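Long-range contact in HemO (Neisseria meningitidis, PDB 1J77), which binds heme and probably degrades it oxidatively, as a member of the heme oxygenase family: residues V51-I59 against K97-N105. Residues are numbered along the deposited sequence; the frame is centred on the assembly and turned at random.
Sequences VFHKAVDHI and KELPYEAGN
Alongside helix 39-60 runs the extended chain Leu-99 to Ala-103, which leads into helix 104-119 of this all-helical heme oxygenase fold. The two chains run in the same direction: Ala-55 faces Pro-100, their CA atoms 6.0 Å apart, and farther on Ile-59 comes level with Ala-103. The helix is kinked here: its regular i to i-4 bonding breaks at His-58 and Ile-59, with Ile-59 N bonding Val-56 O instead. Ala-55 O takes a hydrogen bond from water 1 at 2.9 Å, and the same water accepts from Glu-102 N, joining the two backbones. The small CB of Ala-55 suits this close approach. The contact thus ties the loop before helix 104-119 to helix 39-60, whose Phe-52 touches the heme.

At one end the branched side chain of Leu-99 packs on Val-51, Lys-54 and Ala-55. Its CD2 meets Val-51 CG1 at 3.5 Å, while CD1 lies 4.3 Å from Ala-55 CB and against the aliphatic CG of Lys-54, whose long chain can cover a leucine and still carry its amine away. Helix 167-192 closes this apolar end, Phe-183 touching both Leu-99 and Pro-100.

At the other end His-58 has its CG between backbone N and carbonyl carbon (chi1 70°), bringing the imidazole down onto the loop. With CG anti to the backbone N (chi1 -166°), the Tyr-101 ring comes to lie over one face of it, planes 10° from parallel and centroids 3.8 Å apart; the opposite face receives Ile-59 CG1, off centre. Stack and hydrogen bond together fix the imidazole's rotation: His-58 NE2 donates to Glu-102 O over 2.8 Å, in the carbonyl plane on a lone pair, though the bond is moderately bent and the oxygen slightly tilted from the ring plane. Glu-102 turns its carboxylate back on its own chain, where OE2 accepts from Ala-103 N at 2.8 Å, almost straight.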
# COMPACT_ATOMS: atom_id res chain seq x y z
N VAL A 51 -1.51 -8.88 3.82
CA VAL A 51 -2.90 -8.92 3.43
C VAL A 51 -3.18 -7.87 2.39
O VAL A 51 -3.85 -8.12 1.36
CB VAL A 51 -3.86 -8.74 4.64
CG1 VAL A 51 -5.32 -8.67 4.22
CG2 VAL A 51 -3.66 -9.85 5.60
N PHE A 52 -2.72 -6.66 2.64
CA PHE A 52 -2.95 -5.60 1.67
C PHE A 52 -2.33 -5.93 0.31
O PHE A 52 -2.95 -5.74 -0.75
CB PHE A 52 -2.44 -4.24 2.17
CG PHE A 52 -2.70 -3.13 1.18
CD1 PHE A 52 -3.98 -2.60 1.04
CD2 PHE A 52 -1.70 -2.64 0.42
CE1 PHE A 52 -4.22 -1.59 0.10
CE2 PHE A 52 -1.97 -1.63 -0.50
CZ PHE A 52 -3.19 -1.14 -0.63
N HIS A 53 -1.08 -6.36 0.32
CA HIS A 53 -0.41 -6.64 -0.96
C HIS A 53 -1.00 -7.89 -1.63
O HIS A 53 -1.06 -7.96 -2.85
CB HIS A 53 1.10 -6.71 -0.75
CG HIS A 53 1.69 -5.35 -0.70
ND1 HIS A 53 2.01 -4.67 0.47
CD2 HIS A 53 1.89 -4.47 -1.71
CE1 HIS A 53 2.47 -3.47 0.16
NE2 HIS A 53 2.39 -3.32 -1.15
N LYS A 54 -1.48 -8.86 -0.88
CA LYS A 54 -2.20 -9.96 -1.52
C LYS A 54 -3.46 -9.46 -2.24
O LYS A 54 -3.77 -9.89 -3.36
CB LYS A 54 -2.54 -11.04 -0.49
CG LYS A 54 -3.46 -12.17 -1.02
CD LYS A 54 -2.87 -12.97 -2.11
CE LYS A 54 -3.90 -14.00 -2.66
NZ LYS A 54 -3.20 -15.05 -3.45
N ALA A 55 -4.20 -8.58 -1.61
CA ALA A 55 -5.44 -8.04 -2.11
C ALA A 55 -5.30 -7.31 -3.44
O ALA A 55 -6.31 -7.10 -4.12
CB ALA A 55 -6.07 -7.11 -1.07
N VAL A 56 -4.09 -6.83 -3.74
CA VAL A 56 -3.91 -6.13 -4.99
C VAL A 56 -3.15 -6.93 -6.02
O VAL A 56 -2.93 -6.46 -7.14
CB VAL A 56 -3.26 -4.74 -4.82
CG1 VAL A 56 -4.16 -3.77 -4.03
CG2 VAL A 56 -1.84 -4.84 -4.25
N ASP A 57 -2.79 -8.16 -5.68
CA ASP A 57 -1.96 -9.01 -6.52
C ASP A 57 -2.53 -9.25 -7.91
O ASP A 57 -1.80 -9.20 -8.86
CB ASP A 57 -1.66 -10.33 -5.81
CG ASP A 57 -0.45 -10.98 -6.38
OD1 ASP A 57 -0.54 -12.14 -6.88
OD2 ASP A 57 0.61 -10.33 -6.42
N HIS A 58 -3.83 -9.50 -7.95
CA HIS A 58 -4.52 -9.79 -9.22
C HIS A 58 -4.63 -8.51 -10.09
O HIS A 58 -4.83 -8.59 -11.33
CB HIS A 58 -5.90 -10.37 -8.93
CG HIS A 58 -6.87 -9.38 -8.35
ND1 HIS A 58 -6.68 -8.80 -7.10
CD2 HIS A 58 -7.98 -8.79 -8.86
CE1 HIS A 58 -7.67 -7.95 -6.86
NE2 HIS A 58 -8.45 -7.90 -7.92
N ILE A 59 -4.54 -7.34 -9.47
CA ILE A 59 -4.59 -6.09 -10.22
C ILE A 59 -3.24 -5.85 -10.89
O ILE A 59 -3.18 -5.43 -12.04
CB ILE A 59 -4.99 -4.92 -9.29
CG1 ILE A 59 -6.33 -5.21 -8.62
CG2 ILE A 59 -5.02 -3.58 -10.11
CD1 ILE A 59 -6.78 -4.15 -7.62
N LYS A 97 -10.53 -13.21 7.04
CA LYS A 97 -11.76 -12.88 6.33
C LYS A 97 -11.53 -12.89 4.82
O LYS A 97 -10.39 -12.97 4.36
CB LYS A 97 -12.31 -11.53 6.80
CG LYS A 97 -11.97 -11.19 8.26
CD LYS A 97 -13.22 -10.94 9.09
CE LYS A 97 -12.94 -11.08 10.58
NZ LYS A 97 -14.01 -10.43 11.43
N GLU A 98 -12.62 -12.84 4.08
CA GLU A 98 -12.55 -12.80 2.64
C GLU A 98 -11.87 -11.54 2.19
O GLU A 98 -12.14 -10.47 2.69
CB GLU A 98 -13.93 -12.80 2.03
CG GLU A 98 -13.94 -13.50 0.69
CD GLU A 98 -15.19 -13.21 -0.08
OE1 GLU A 98 -16.15 -14.00 0.03
OE2 GLU A 98 -15.22 -12.17 -0.77
N LEU A 99 -11.00 -11.68 1.22
CA LEU A 99 -10.26 -10.54 0.73
C LEU A 99 -10.96 -9.88 -0.44
O LEU A 99 -11.54 -10.54 -1.30
CB LEU A 99 -8.89 -11.00 0.27
CG LEU A 99 -7.78 -10.97 1.33
CD1 LEU A 99 -6.45 -10.98 0.67
CD2 LEU A 99 -7.92 -9.72 2.12
N PRO A 100 -10.88 -8.56 -0.51
CA PRO A 100 -11.37 -7.78 -1.66
C PRO A 100 -10.69 -8.25 -2.92
O PRO A 100 -9.50 -8.61 -2.87
CB PRO A 100 -10.93 -6.35 -1.32
CG PRO A 100 -10.71 -6.36 0.16
CD PRO A 100 -10.30 -7.71 0.55
N TYR A 101 -11.40 -8.22 -4.05
CA TYR A 101 -10.84 -8.63 -5.32
C TYR A 101 -11.50 -7.68 -6.29
O TYR A 101 -12.39 -8.04 -7.08
CB TYR A 101 -11.22 -10.10 -5.57
CG TYR A 101 -10.50 -10.82 -6.67
CD1 TYR A 101 -9.27 -11.46 -6.44
CD2 TYR A 101 -11.06 -10.96 -7.92
CE1 TYR A 101 -8.63 -12.16 -7.44
CE2 TYR A 101 -10.43 -11.65 -8.89
CZ TYR A 101 -9.21 -12.28 -8.67
OH TYR A 101 -8.64 -13.04 -9.68
N GLU A 102 -10.98 -6.46 -6.31
CA GLU A 102 -11.64 -5.39 -7.02
C GLU A 102 -11.33 -5.46 -8.52
O GLU A 102 -10.31 -6.03 -8.97
CB GLU A 102 -11.23 -4.02 -6.43
CG GLU A 102 -12.10 -2.87 -6.92
CD GLU A 102 -13.59 -3.10 -6.77
OE1 GLU A 102 -14.09 -2.77 -5.65
OE2 GLU A 102 -14.25 -3.59 -7.78
N ALA A 103 -12.21 -4.83 -9.30
CA ALA A 103 -12.10 -4.86 -10.75
C ALA A 103 -12.44 -3.50 -11.35
O ALA A 103 -12.91 -2.61 -10.65
CB ALA A 103 -13.05 -5.91 -11.30
N GLY A 104 -12.15 -3.37 -12.65
CA GLY A 104 -12.54 -2.19 -13.40
C GLY A 104 -11.92 -0.89 -12.94
O GLY A 104 -10.74 -0.83 -12.58
N ASN A 105 -12.70 0.18 -13.04
CA ASN A 105 -12.19 1.49 -12.69
C ASN A 105 -11.79 1.57 -11.22
O ASN A 105 -10.76 2.16 -10.90
CB ASN A 105 -13.20 2.57 -13.08
CG ASN A 105 -13.39 2.68 -14.61
OD1 ASN A 105 -12.43 2.60 -15.36
ND2 ASN A 105 -14.63 2.88 -15.05
O HOH W 1 -8.80 -5.65 -4.40